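Predicted sugar phosphatases of the HAD superfamily (Cytophaga hutchinsonii, PDB 2HX1) probably hydrolyses phosphate esters of sugars, as a magnesium-binding phosphatase of the HAD superfamily. Local coordinates at residues E5-L10 with E278-E283; K15-D20 with Q45-Y50; G131-L136 with R160-I165; L156-T161 with S193-R198. All coordinates share one frame; numbering follows the deposited sequence.

Contact 1 of 4, residues E5-L10 with E278-E283; sequences ESFKSL and ESAVIE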
loop_
_atom_site.group_PDB
_atom_site.type_symbol
_atom_site.label_atom_id
_atom_site.label_comp_id
_atom_site.label_asym_id
_atom_site.label_seq_id
_atom_site.Cartn_x
_atom_site.Cartn_y
_atom_site.Cartn_z
ATOM N N GLU A 5 15.530 -31.602 4.770
ATOM C CA GLU A 5 15.604 -32.865 4.059
ATOM C C GLU A 5 16.620 -32.737 2.941
ATOM O O GLU A 5 16.792 -31.633 2.394
ATOM C CB GLU A 5 14.223 -33.205 3.487
ATOM C CG GLU A 5 13.203 -33.570 4.557
ATOM C CD GLU A 5 11.786 -33.775 4.028
ATOM O OE1 GLU A 5 11.504 -34.878 3.503
ATOM O OE2 GLU A 5 10.936 -32.854 4.150
ATOM N N SER A 6 17.304 -33.835 2.590
ATOM C CA SER A 6 18.228 -33.785 1.454
ATOM C C SER A 6 17.436 -33.778 0.172
ATOM O O SER A 6 16.457 -34.490 0.038
ATOM C CB SER A 6 19.226 -34.942 1.421
ATOM O OG SER A 6 18.667 -36.060 0.814
ATOM N N PHE A 7 17.859 -32.945 -0.767
ATOM C CA PHE A 7 17.169 -32.854 -2.031
ATOM C C PHE A 7 17.147 -34.223 -2.716
ATOM O O PHE A 7 16.088 -34.687 -3.155
ATOM C CB PHE A 7 17.810 -31.769 -2.888
ATOM C CG PHE A 7 17.090 -31.522 -4.149
ATOM C CD1 PHE A 7 15.792 -31.054 -4.131
ATOM C CD2 PHE A 7 17.692 -31.787 -5.362
ATOM C CE1 PHE A 7 15.098 -30.828 -5.314
ATOM C CE2 PHE A 7 17.016 -31.565 -6.545
ATOM C CZ PHE A 7 15.702 -31.082 -6.510
ATOM N N LYS A 8 18.291 -34.913 -2.743
ATOM C CA LYS A 8 18.354 -36.269 -3.296
ATOM C C LYS A 8 17.230 -37.159 -2.763
ATOM O O LYS A 8 16.554 -37.874 -3.529
ATOM C CB LYS A 8 19.710 -36.915 -2.982
ATOM C CG LYS A 8 19.961 -38.234 -3.723
ATOM C CD LYS A 8 21.414 -38.702 -3.606
ATOM C CE LYS A 8 21.608 -40.134 -4.147
ATOM N NZ LYS A 8 22.810 -40.822 -3.536
ATOM N N SER A 9 17.028 -37.110 -1.447
ATOM C CA SER A 9 16.053 -37.997 -0.801
ATOM C C SER A 9 14.572 -37.764 -1.237
ATOM O O SER A 9 13.709 -38.637 -1.048
ATOM C CB SER A 9 16.129 -37.872 0.718
ATOM O OG SER A 9 15.402 -36.731 1.147
ATOM N N LEU A 10 14.275 -36.582 -1.761
ATOM C CA LEU A 10 12.923 -36.277 -2.237
ATOM C C LEU A 10 12.670 -36.799 -3.637
ATOM O O LEU A 10 11.532 -37.088 -3.975
ATOM C CB LEU A 10 12.628 -34.750 -2.220
ATOM C CG LEU A 10 12.978 -33.947 -0.971
ATOM C CD1 LEU A 10 12.794 -32.456 -1.249
ATOM C CD2 LEU A 10 12.154 -34.401 0.231
ATOM N N GLU A 278 18.490 -27.585 2.058
ATOM C CA GLU A 278 19.612 -26.674 2.054
ATOM C C GLU A 278 19.882 -26.136 0.632
ATOM O O GLU A 278 20.062 -24.948 0.447
ATOM C CB GLU A 278 20.838 -27.385 2.660
ATOM C CG GLU A 278 22.190 -26.826 2.215
ATOM C CD GLU A 278 23.361 -27.665 2.704
ATOM O OE1 GLU A 278 23.329 -28.925 2.565
ATOM O OE2 GLU A 278 24.305 -27.041 3.240
ATOM N N SER A 279 19.915 -27.021 -0.361
ATOM C CA SER A 279 20.091 -26.618 -1.740
ATOM C C SER A 279 19.637 -27.709 -2.707
ATOM O O SER A 279 19.341 -28.835 -2.307
ATOM C CB SER A 279 21.571 -26.293 -2.020
ATOM O OG SER A 279 22.242 -27.407 -2.578
ATOM N N ALA A 280 19.615 -27.353 -3.987
ATOM C CA ALA A 280 19.278 -28.274 -5.058
ATOM C C ALA A 280 20.483 -29.047 -5.564
ATOM O O ALA A 280 20.348 -29.881 -6.473
ATOM C CB ALA A 280 18.609 -27.516 -6.237
ATOM N N VAL A 281 21.655 -28.777 -4.999
ATOM C CA VAL A 281 22.881 -29.503 -5.373
ATOM C C VAL A 281 22.923 -30.901 -4.718
ATOM O O VAL A 281 22.828 -31.034 -3.507
ATOM C CB VAL A 281 24.156 -28.720 -4.975
ATOM C CG1 VAL A 281 25.398 -29.462 -5.479
ATOM C CG2 VAL A 281 24.102 -27.287 -5.525
ATOM N N ILE A 282 23.058 -31.920 -5.552
ATOM C CA ILE A 282 23.152 -33.328 -5.143
ATOM C C ILE A 282 24.617 -33.773 -5.103
ATOM O O ILE A 282 25.390 -33.486 -6.018
ATOM C CB ILE A 282 22.347 -34.201 -6.133
ATOM C CG1 ILE A 282 20.865 -34.115 -5.760
ATOM C CG2 ILE A 282 22.830 -35.645 -6.177
ATOM C CD1 ILE A 282 19.950 -34.845 -6.693
ATOM N N GLU A 283 24.996 -34.479 -4.044
ATOM C CA GLU A 283 26.383 -34.957 -3.892
ATOM C C GLU A 283 26.704 -36.335 -4.531
ATOM O O GLU A 283 25.800 -37.081 -4.956
ATOM C CB GLU A 283 26.752 -34.933 -2.423
ATOM C CG GLU A 283 26.875 -33.524 -1.912
ATOM C CD GLU A 283 27.363 -33.467 -0.493
ATOM O OE1 GLU A 283 27.359 -32.358 0.072
HETATM O O HOH W 1 18.968 -30.390 2.253
HETATM O O HOH W 2 20.057 -30.768 -0.451
#
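Phe7 lies with one ring face against the backbone of Ala280, whose CA stands 4.2 Å from the centroid of the Phe7 ring and 24° off the ring normal, a CH-pi contact displaced toward the rim. With CG anti to the backbone N (chi1 -175°), the ring swings across to the 278-283 segment, and its CD2 comes 3.5 Å from Ala280 O. Ile282 meets the same ring at its edge, CG1 lying 4.0 Å from Phe7 CD2. The CD1 methyl of Ile282 also reaches the backbone of Lys8, 4.0 Å from Lys8 CA. This packing ties the N-terminal turn 7-10, with Ser6 as its N-cap, to the loop that follows edge strand 275-277 of the six-stranded parallel sheet of the HAD core; the ring also touches Leu229 and Val231 of strand 228-232. An alanine in place of Phe7 is likely to open a gap beside Ala280 and Ile282 and to leave both without the ring they pack on. Polar links between the two backbones run through water. One water donates to Ser279 O at 2.8 Å while accepting from Phe7 N, and another joins Glu5 O to Glu278 N. The loop itself is shaped by an ST turn, in which Ser279 OG accepts from Val281 N at 2.8 Å, and Thr38 of helix 35-44 bonds to both Ala280 O and Ile282 N.

Contact 2 of 4, residues K15-D20 with Q45-Y50; sequences KCIFFD and QGQDYY. With MG (magnesium ion), chain E.
Ile17 O accepts the backbone N-H of Tyr50 at 2.9 Å, with the donor almost in line with the carbonyl, and also receives Tyr49 CA-H from 3.1 Å. The bond belongs to the parallel pairing of strands 16-19 and 48-53 in the HAD core sheet, joined by a beta-alpha-beta crossover through helix 35-44. Flanking bonds run from Ile17 N to Asp48 O and from Phe19 N to Tyr50 O, the latter in the carbonyl plane. On one side of the sheet Phe18 and Tyr50 run alongside each other in the same direction, with Phe18 CE1 3.8 Å from Tyr50 CD2. Cys16 SG, turned away from its own amide nitrogen (chi1 -167°), comes obliquely to that Tyr50 ring, 5.0 Å from its centroid, as a sulfur-aromatic contact; helix 208-218 packs over this side. On the other side Phe19 lies roughly perpendicular to Tyr49, the edge of Phe19 meeting Tyr49 CB, while Ile17 CG2 lies over a face of the Phe19 ring. The strand delivers Asp20 to the metal site, where Phe22 and Asp233 also bind. Asp20 OD2 holds the magnesium ion at 2.0 Å, and Asp20 OD1 accepts from a metal-bound water at 2.7 Å.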
loop_
_atom_site.group_PDB
_atom_site.type_symbol
_atom_site.label_atom_id
_atom_site.label_comp_id
_atom_site.label_asym_id
_atom_site.label_seq_id
_atom_site.Cartn_x
_atom_site.Cartn_y
_atom_site.Cartn_z
ATOM N N LYS A 15 7.759 -37.416 -10.623
ATOM C CA LYS A 15 7.914 -37.727 -12.036
ATOM C C LYS A 15 8.546 -36.576 -12.824
ATOM O O LYS A 15 9.148 -36.805 -13.859
ATOM C CB LYS A 15 6.554 -38.138 -12.614
ATOM C CG LYS A 15 6.062 -39.450 -12.000
ATOM C CD LYS A 15 4.726 -39.899 -12.576
ATOM C CE LYS A 15 4.109 -41.046 -11.790
ATOM N NZ LYS A 15 2.619 -41.230 -12.064
ATOM N N CYS A 16 8.427 -35.342 -12.327
ATOM C CA CYS A 16 9.124 -34.206 -12.953
ATOM C C CYS A 16 9.488 -33.163 -11.928
ATOM O O CYS A 16 8.764 -32.981 -10.947
ATOM C CB CYS A 16 8.260 -33.575 -14.030
ATOM S SG CYS A 16 9.138 -32.429 -15.109
ATOM N N ILE A 17 10.643 -32.526 -12.122
ATOM C CA ILE A 17 11.065 -31.409 -11.289
ATOM C C ILE A 17 10.883 -30.116 -12.092
ATOM O O ILE A 17 11.218 -30.062 -13.282
ATOM C CB ILE A 17 12.572 -31.553 -10.823
ATOM C CG1 ILE A 17 12.880 -32.983 -10.376
ATOM C CG2 ILE A 17 12.908 -30.596 -9.680
ATOM C CD1 ILE A 17 12.079 -33.415 -9.142
ATOM N N PHE A 18 10.316 -29.096 -11.458
ATOM C CA PHE A 18 10.384 -27.721 -11.964
ATOM C C PHE A 18 11.387 -26.934 -11.111
ATOM O O PHE A 18 11.244 -26.864 -9.906
ATOM C CB PHE A 18 9.025 -26.983 -11.914
ATOM C CG PHE A 18 7.914 -27.623 -12.733
ATOM C CD1 PHE A 18 8.145 -28.634 -13.639
ATOM C CD2 PHE A 18 6.617 -27.141 -12.624
ATOM C CE1 PHE A 18 7.105 -29.184 -14.382
ATOM C CE2 PHE A 18 5.579 -27.719 -13.349
ATOM C CZ PHE A 18 5.838 -28.711 -14.239
ATOM N N PHE A 19 12.413 -26.386 -11.765
ATOM C CA PHE A 19 13.451 -25.618 -11.103
ATOM C C PHE A 19 13.276 -24.126 -11.415
ATOM O O PHE A 19 13.209 -23.771 -12.568
ATOM C CB PHE A 19 14.833 -26.033 -11.619
ATOM C CG PHE A 19 15.331 -27.378 -11.118
ATOM C CD1 PHE A 19 15.819 -27.527 -9.833
ATOM C CD2 PHE A 19 15.356 -28.463 -11.946
ATOM C CE1 PHE A 19 16.290 -28.728 -9.388
ATOM C CE2 PHE A 19 15.821 -29.677 -11.496
ATOM C CZ PHE A 19 16.315 -29.801 -10.243
ATOM N N ASP A 20 13.161 -23.276 -10.393
ATOM C CA ASP A 20 13.501 -21.866 -10.525
ATOM C C ASP A 20 15.016 -21.793 -10.799
ATOM O O ASP A 20 15.740 -22.715 -10.409
ATOM C CB ASP A 20 13.137 -21.112 -9.239
ATOM C CG ASP A 20 13.588 -19.665 -9.248
ATOM O OD1 ASP A 20 13.409 -18.981 -10.265
ATOM O OD2 ASP A 20 14.132 -19.211 -8.222
ATOM N N GLN A 45 18.892 -41.143 -13.746
ATOM C CA GLN A 45 17.669 -41.714 -13.201
ATOM C C GLN A 45 16.501 -41.640 -14.197
ATOM O O GLN A 45 15.391 -42.073 -13.879
ATOM C CB GLN A 45 17.311 -41.012 -11.894
ATOM C CG GLN A 45 18.413 -41.097 -10.807
ATOM C CD GLN A 45 18.358 -42.376 -9.945
ATOM O OE1 GLN A 45 19.390 -42.968 -9.628
ATOM N NE2 GLN A 45 17.154 -42.790 -9.563
ATOM N N GLY A 46 16.740 -41.121 -15.398
ATOM C CA GLY A 46 15.653 -40.861 -16.349
ATOM C C GLY A 46 14.497 -40.012 -15.799
ATOM O O GLY A 46 13.321 -40.288 -16.058
ATOM N N GLN A 47 14.823 -38.975 -15.032
ATOM C CA GLN A 47 13.780 -38.107 -14.484
ATOM C C GLN A 47 13.723 -36.802 -15.260
ATOM O O GLN A 47 14.747 -36.129 -15.477
ATOM C CB GLN A 47 14.001 -37.836 -13.000
ATOM C CG GLN A 47 13.183 -38.728 -12.089
ATOM C CD GLN A 47 13.464 -38.436 -10.627
ATOM O OE1 GLN A 47 12.770 -37.626 -10.012
ATOM N NE2 GLN A 47 14.510 -39.077 -10.071
ATOM N N ASP A 48 12.514 -36.461 -15.672
ATOM C CA ASP A 48 12.261 -35.230 -16.405
ATOM C C ASP A 48 12.423 -34.007 -15.512
ATOM O O ASP A 48 12.264 -34.079 -14.279
ATOM C CB ASP A 48 10.854 -35.258 -17.019
ATOM C CG ASP A 48 10.738 -36.305 -18.120
ATOM O OD1 ASP A 48 11.466 -36.153 -19.127
ATOM O OD2 ASP A 48 9.974 -37.296 -17.957
ATOM N N TYR A 49 12.737 -32.879 -16.146
ATOM C CA TYR A 49 12.756 -31.623 -15.444
ATOM C C TYR A 49 12.506 -30.496 -16.449
ATOM O O TYR A 49 12.677 -30.683 -17.658
ATOM C CB TYR A 49 14.107 -31.439 -14.723
ATOM C CG TYR A 49 15.178 -31.088 -15.703
ATOM C CD1 TYR A 49 15.327 -29.775 -16.146
ATOM C CD2 TYR A 49 15.999 -32.078 -16.255
ATOM C CE1 TYR A 49 16.258 -29.444 -17.096
ATOM C CE2 TYR A 49 16.975 -31.748 -17.223
ATOM C CZ TYR A 49 17.088 -30.422 -17.635
ATOM O OH TYR A 49 18.008 -30.034 -18.578
ATOM N N TYR A 50 12.063 -29.351 -15.932
ATOM C CA TYR A 50 12.019 -28.087 -16.663
ATOM C C TYR A 50 12.589 -27.025 -15.769
ATOM O O TYR A 50 12.581 -27.167 -14.533
ATOM C CB TYR A 50 10.610 -27.657 -17.023
ATOM C CG TYR A 50 9.935 -28.518 -18.041
ATOM C CD1 TYR A 50 10.141 -28.315 -19.406
ATOM C CD2 TYR A 50 9.072 -29.536 -17.645
ATOM C CE1 TYR A 50 9.498 -29.129 -20.355
ATOM C CE2 TYR A 50 8.454 -30.336 -18.559
ATOM C CZ TYR A 50 8.663 -30.137 -19.910
ATOM O OH TYR A 50 8.007 -30.943 -20.792
HETATM MG MG MG E . 14.828 -17.556 -7.424
HETATM O O HOH W 3 14.629 -16.751 -9.300
HETATM O O HOH W 4 12.743 -17.167 -7.073
HETATM O O HOH W 5 15.561 -15.836 -6.722
#

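Contact 3 of 4, residues G131-L136 with R160-I165; sequences GEVNAL and RTIPAI
Val133 O is gripped by two nitrogens of Arg160, NE at 3.0 Å and NH2 at 2.9 Å. The oxygen lies in the guanidinium plane, but the grip is uneven: NE is tilted only 15° from the Val133 carbonyl plane, whereas NH2 stands 53° above it. Bends at chi2 and chi3 fold the arginine back onto this carbonyl. The looser side is the outer part of the guanidinium, where exposed Gly131 sets its O over one face, too poorly angled to bond. A leucine in place of Arg160 would probably leave Val133 O without both donors and untie the start of strand 133-138 from the residue that follows helix 146-159. Deeper in, packing closes up. Ile162 brings CD1 within 3.9 Å of Val133 CG1, and Pro163 CG lies 3.9 Å from Ala135 CB. Strand pairing then takes over: Leu136 N donates to Pro163 O at 3.0 Å and Ile165 N to Leu136 O at 2.9 Å, bracketing the parallel bridge of Leu136 with Ala164. The two strands, 133-138 and 164-167, are the ends of a beta-alpha-beta unit whose helix 146-159 packs Leu157 on Leu136, Ile162 and Ala164; in the five-stranded sheet the pair is flanked by strand 98-103 beside 133-138 and strand 199-202 beside 164-167.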
loop_
_atom_site.group_PDB
_atom_site.type_symbol
_atom_site.label_atom_id
_atom_site.label_comp_id
_atom_site.label_asym_id
_atom_site.label_seq_id
_atom_site.Cartn_x
_atom_site.Cartn_y
_atom_site.Cartn_z
ATOM N N GLY A 131 1.122 8.045 -31.414
ATOM C CA GLY A 131 -0.240 7.605 -31.747
ATOM C C GLY A 131 -0.299 6.193 -32.287
ATOM O O GLY A 131 -1.386 5.604 -32.434
ATOM N N GLU A 132 0.870 5.653 -32.595
ATOM C CA GLU A 132 0.975 4.308 -33.105
ATOM C C GLU A 132 1.450 3.322 -32.042
ATOM O O GLU A 132 1.527 2.133 -32.319
ATOM C CB GLU A 132 1.931 4.313 -34.294
ATOM C CG GLU A 132 1.251 4.675 -35.603
ATOM C CD GLU A 132 0.506 3.474 -36.205
ATOM O OE1 GLU A 132 1.179 2.538 -36.739
ATOM O OE2 GLU A 132 -0.752 3.487 -36.137
ATOM N N VAL A 133 1.768 3.795 -30.834
ATOM C CA VAL A 133 2.267 2.899 -29.798
ATOM C C VAL A 133 1.083 2.193 -29.166
ATOM O O VAL A 133 0.252 2.819 -28.527
ATOM C CB VAL A 133 3.077 3.608 -28.704
ATOM C CG1 VAL A 133 3.446 2.622 -27.586
ATOM C CG2 VAL A 133 4.326 4.232 -29.253
ATOM N N ASN A 134 1.056 0.864 -29.298
ATOM C CA ASN A 134 -0.104 0.064 -28.885
ATOM C C ASN A 134 0.173 -0.813 -27.680
ATOM O O ASN A 134 -0.732 -1.462 -27.156
ATOM C CB ASN A 134 -0.560 -0.782 -30.072
ATOM C CG ASN A 134 -1.033 0.066 -31.236
ATOM O OD1 ASN A 134 -1.467 1.202 -31.059
ATOM N ND2 ASN A 134 -0.922 -0.468 -32.426
ATOM N N ALA A 135 1.423 -0.826 -27.222
ATOM C CA ALA A 135 1.767 -1.528 -25.982
ATOM C C ALA A 135 3.128 -1.067 -25.481
ATOM O O ALA A 135 3.960 -0.535 -26.239
ATOM C CB ALA A 135 1.751 -3.095 -26.165
ATOM N N LEU A 136 3.352 -1.290 -24.199
ATOM C CA LEU A 136 4.642 -1.040 -23.572
ATOM C C LEU A 136 5.091 -2.327 -22.901
ATOM O O LEU A 136 4.324 -2.904 -22.131
ATOM C CB LEU A 136 4.505 0.060 -22.516
ATOM C CG LEU A 136 5.680 0.232 -21.549
ATOM C CD1 LEU A 136 6.902 0.752 -22.330
ATOM C CD2 LEU A 136 5.294 1.162 -20.398
ATOM N N ARG A 160 -1.464 7.245 -23.444
ATOM C CA ARG A 160 -1.911 6.142 -24.305
ATOM C C ARG A 160 -2.634 5.069 -23.490
ATOM O O ARG A 160 -2.137 4.592 -22.469
ATOM C CB ARG A 160 -0.739 5.534 -25.086
ATOM C CG ARG A 160 -0.144 6.495 -26.127
ATOM C CD ARG A 160 -1.057 6.686 -27.333
ATOM N NE ARG A 160 -1.168 5.453 -28.111
ATOM C CZ ARG A 160 -2.216 5.124 -28.860
ATOM N NH1 ARG A 160 -3.248 5.943 -28.956
ATOM N NH2 ARG A 160 -2.249 3.979 -29.517
ATOM N N THR A 161 -3.810 4.683 -23.950
ATOM C CA THR A 161 -4.588 3.680 -23.256
ATOM C C THR A 161 -4.159 2.327 -23.812
ATOM O O THR A 161 -4.738 1.821 -24.748
ATOM C CB THR A 161 -6.083 3.984 -23.410
ATOM O OG1 THR A 161 -6.314 5.274 -22.849
ATOM C CG2 THR A 161 -6.979 2.947 -22.667
ATOM N N ILE A 162 -3.076 1.788 -23.252
ATOM C CA ILE A 162 -2.413 0.602 -23.806
ATOM C C ILE A 162 -1.989 -0.334 -22.657
ATOM O O ILE A 162 -1.776 0.118 -21.538
ATOM C CB ILE A 162 -1.142 0.988 -24.665
ATOM C CG1 ILE A 162 -0.093 1.665 -23.776
ATOM C CG2 ILE A 162 -1.537 1.821 -25.874
ATOM C CD1 ILE A 162 1.094 2.266 -24.472
ATOM N N PRO A 163 -1.840 -1.638 -22.935
ATOM C CA PRO A 163 -1.308 -2.515 -21.895
ATOM C C PRO A 163 0.169 -2.238 -21.573
ATOM O O PRO A 163 0.980 -2.017 -22.474
ATOM C CB PRO A 163 -1.482 -3.913 -22.498
ATOM C CG PRO A 163 -1.430 -3.704 -23.939
ATOM C CD PRO A 163 -2.128 -2.382 -24.173
ATOM N N ALA A 164 0.492 -2.202 -20.289
ATOM C CA ALA A 164 1.865 -2.159 -19.817
ATOM C C ALA A 164 2.167 -3.530 -19.211
ATOM O O ALA A 164 1.455 -3.974 -18.292
ATOM C CB ALA A 164 2.061 -1.046 -18.787
ATOM N N ILE A 165 3.187 -4.204 -19.753
ATOM C CA ILE A 165 3.516 -5.611 -19.422
ATOM C C ILE A 165 4.943 -5.719 -18.824
ATOM O O ILE A 165 5.905 -5.104 -19.321
ATOM C CB ILE A 165 3.426 -6.502 -20.708
ATOM C CG1 ILE A 165 2.038 -6.445 -21.330
ATOM C CG2 ILE A 165 3.735 -7.999 -20.447
ATOM C CD1 ILE A 165 2.024 -6.957 -22.741
#

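Contact 4 of 4, residues L156-T161 with S193-R198; sequences LLRKRT and SILGRR
Leu157 lies nearly square to Leu195, its CD1 3.6 Å from Leu195 CD1, in a contact between the C-terminal ends of helices 146-159 and 184-195. Both helices belong to the alpha/beta region built on the five-stranded parallel sheet, and Leu157 reaches down to that sheet at Leu136 and Ala164. The other methyl of Leu157, CD2, sits over one face of the Arg198 guanidinium, 3.5 Å from Arg198 NH2 and displaced toward the rim of the group. The two methyls of Leu157 thus serve different partners, CD1 the leucine and CD2 the arginine. Arg158, next along, lends its aliphatic part: CG lies 4.1 Å from Leu195 CD2, again with the side chains crossing steeply, while its guanidinium turns to another subunit, where NH1 bonds to Thr178 O of the third copy. The helix ends after Lys159, whose NZ forms a salt bridge with Asp179 of that same copy. At Arg160 the backbone leaves the helix, and its carbonyl oxygen comes to the edge of the Arg198 guanidinium, 3.4 Å from Arg198 NH2. Arg198 comes two residues after Gly196, the first residue beyond helix 184-195 and one with positive phi, and a bend at chi2 brings its guanidinium across to Leu157 and Arg160 O. Its NH1 bonds to Ile162 O, and Arg198 NE donates to a water at 3.0 Å.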
loop_
_atom_site.group_PDB
_atom_site.type_symbol
_atom_site.label_atom_id
_atom_site.label_comp_id
_atom_site.label_asym_id
_atom_site.label_seq_id
_atom_site.Cartn_x
_atom_site.Cartn_y
_atom_site.Cartn_z
ATOM N N LEU A 156 3.957 8.451 -21.348
ATOM C CA LEU A 156 3.413 7.564 -22.371
ATOM C C LEU A 156 2.132 6.912 -21.890
ATOM O O LEU A 156 1.145 6.832 -22.633
ATOM C CB LEU A 156 4.419 6.473 -22.704
ATOM C CG LEU A 156 3.953 5.401 -23.688
ATOM C CD1 LEU A 156 3.532 6.024 -25.045
ATOM C CD2 LEU A 156 5.089 4.404 -23.842
ATOM N N LEU A 157 2.158 6.446 -20.647
ATOM C CA LEU A 157 1.030 5.737 -20.067
ATOM C C LEU A 157 -0.113 6.670 -19.630
ATOM O O LEU A 157 -1.258 6.246 -19.509
ATOM C CB LEU A 157 1.516 4.910 -18.868
ATOM C CG LEU A 157 2.424 3.731 -19.228
ATOM C CD1 LEU A 157 2.873 3.019 -17.954
ATOM C CD2 LEU A 157 1.727 2.779 -20.232
ATOM N N ARG A 158 0.224 7.917 -19.314
ATOM C CA ARG A 158 -0.776 8.952 -19.088
ATOM C C ARG A 158 -1.480 9.309 -20.393
ATOM O O ARG A 158 -2.636 9.710 -20.365
ATOM C CB ARG A 158 -0.131 10.214 -18.521
ATOM C CG ARG A 158 0.281 10.090 -17.024
ATOM C CD ARG A 158 1.064 11.306 -16.482
ATOM N NE ARG A 158 0.239 12.526 -16.495
ATOM C CZ ARG A 158 0.265 13.453 -17.454
ATOM N NH1 ARG A 158 1.108 13.357 -18.498
ATOM N NH2 ARG A 158 -0.566 14.492 -17.374
ATOM N N LYS A 159 -0.790 9.165 -21.529
ATOM C CA LYS A 159 -1.318 9.599 -22.818
ATOM C C LYS A 159 -1.879 8.489 -23.673
ATOM O O LYS A 159 -2.660 8.765 -24.588
ATOM C CB LYS A 159 -0.247 10.308 -23.641
ATOM C CG LYS A 159 0.253 11.619 -23.059
ATOM C CD LYS A 159 1.494 12.037 -23.795
ATOM C CE LYS A 159 1.911 13.446 -23.465
ATOM N NZ LYS A 159 3.249 13.752 -24.087
ATOM N N ARG A 160 -1.464 7.245 -23.444
ATOM C CA ARG A 160 -1.911 6.142 -24.305
ATOM C C ARG A 160 -2.634 5.069 -23.490
ATOM O O ARG A 160 -2.137 4.592 -22.469
ATOM C CB ARG A 160 -0.739 5.534 -25.086
ATOM C CG ARG A 160 -0.144 6.495 -26.127
ATOM C CD ARG A 160 -1.057 6.686 -27.333
ATOM N NE ARG A 160 -1.168 5.453 -28.111
ATOM C CZ ARG A 160 -2.216 5.124 -28.860
ATOM N NH1 ARG A 160 -3.248 5.943 -28.956
ATOM N NH2 ARG A 160 -2.249 3.979 -29.517
ATOM N N THR A 161 -3.810 4.683 -23.950
ATOM C CA THR A 161 -4.588 3.680 -23.256
ATOM C C THR A 161 -4.159 2.327 -23.812
ATOM O O THR A 161 -4.738 1.821 -24.748
ATOM C CB THR A 161 -6.083 3.984 -23.410
ATOM O OG1 THR A 161 -6.314 5.274 -22.849
ATOM C CG2 THR A 161 -6.979 2.947 -22.667
ATOM N N SER A 193 4.397 3.039 -8.211
ATOM C CA SER A 193 4.308 3.889 -7.002
ATOM C C SER A 193 3.892 5.326 -7.339
ATOM O O SER A 193 3.354 6.010 -6.499
ATOM C CB SER A 193 5.628 3.863 -6.207
ATOM O OG SER A 193 6.643 4.625 -6.848
ATOM N N ILE A 194 4.126 5.751 -8.581
ATOM C CA ILE A 194 3.744 7.075 -9.102
ATOM C C ILE A 194 2.347 7.017 -9.741
ATOM O O ILE A 194 1.494 7.832 -9.460
ATOM C CB ILE A 194 4.784 7.545 -10.208
ATOM C CG1 ILE A 194 6.215 7.626 -9.661
ATOM C CG2 ILE A 194 4.431 8.907 -10.813
ATOM C CD1 ILE A 194 6.360 8.348 -8.337
ATOM N N LEU A 195 2.121 6.040 -10.609
ATOM C CA LEU A 195 0.907 5.962 -11.423
ATOM C C LEU A 195 -0.234 5.205 -10.777
ATOM O O LEU A 195 -1.366 5.306 -11.246
ATOM C CB LEU A 195 1.216 5.263 -12.770
ATOM C CG LEU A 195 1.955 6.061 -13.844
ATOM C CD1 LEU A 195 2.171 5.209 -15.122
ATOM C CD2 LEU A 195 1.193 7.317 -14.164
ATOM N N GLY A 196 0.046 4.416 -9.745
ATOM C CA GLY A 196 -0.882 3.353 -9.304
ATOM C C GLY A 196 -0.596 2.019 -9.996
ATOM O O GLY A 196 0.269 1.915 -10.862
ATOM N N ARG A 197 -1.296 0.970 -9.597
ATOM C CA ARG A 197 -1.160 -0.339 -10.250
ATOM C C ARG A 197 -1.588 -0.230 -11.701
ATOM O O ARG A 197 -2.591 0.411 -12.029
ATOM C CB ARG A 197 -2.031 -1.380 -9.551
ATOM C CG ARG A 197 -2.043 -2.755 -10.221
ATOM C CD ARG A 197 -2.402 -3.857 -9.227
ATOM N NE ARG A 197 -3.760 -3.701 -8.698
ATOM C CZ ARG A 197 -4.841 -4.341 -9.145
ATOM N NH1 ARG A 197 -4.749 -5.213 -10.150
ATOM N NH2 ARG A 197 -6.030 -4.113 -8.577
ATOM N N ARG A 198 -0.845 -0.875 -12.577
ATOM C CA ARG A 198 -0.948 -0.537 -13.986
ATOM C C ARG A 198 -0.298 -1.576 -14.907
ATOM O O ARG A 198 -0.586 -1.572 -16.108
ATOM C CB ARG A 198 -0.335 0.868 -14.214
ATOM C CG ARG A 198 -0.331 1.385 -15.691
ATOM C CD ARG A 198 -1.698 1.823 -16.129
ATOM N NE ARG A 198 -1.706 2.506 -17.425
ATOM C CZ ARG A 198 -1.676 1.889 -18.599
ATOM N NH1 ARG A 198 -1.593 0.579 -18.656
ATOM N NH2 ARG A 198 -1.708 2.600 -19.723
HETATM O O HOH W 6 -2.206 5.211 -16.331
#

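In the fold
Contact 2 lies within the six-stranded parallel sheet carrying the magnesium site and contact 1 packs against it, their centres about 13 Å apart and Phe7 CZ touching Phe19 CE1. On the opposite side of the chain's centre, contact 3 lies in the five-stranded sheet and contact 4 between helix ends packed beside it, with centres about 10 Å apart; they share Arg160 and Thr161, and both touch the second subunit. Contacts 2 and 3 lie about 38 Å apart between centres. Contact 1 joins the chain's two ends and so encloses the others in sequence: contact 2 closes first, and contacts 3 and 4 follow, a layout consistent with a HAD core interrupted by an inserted cap.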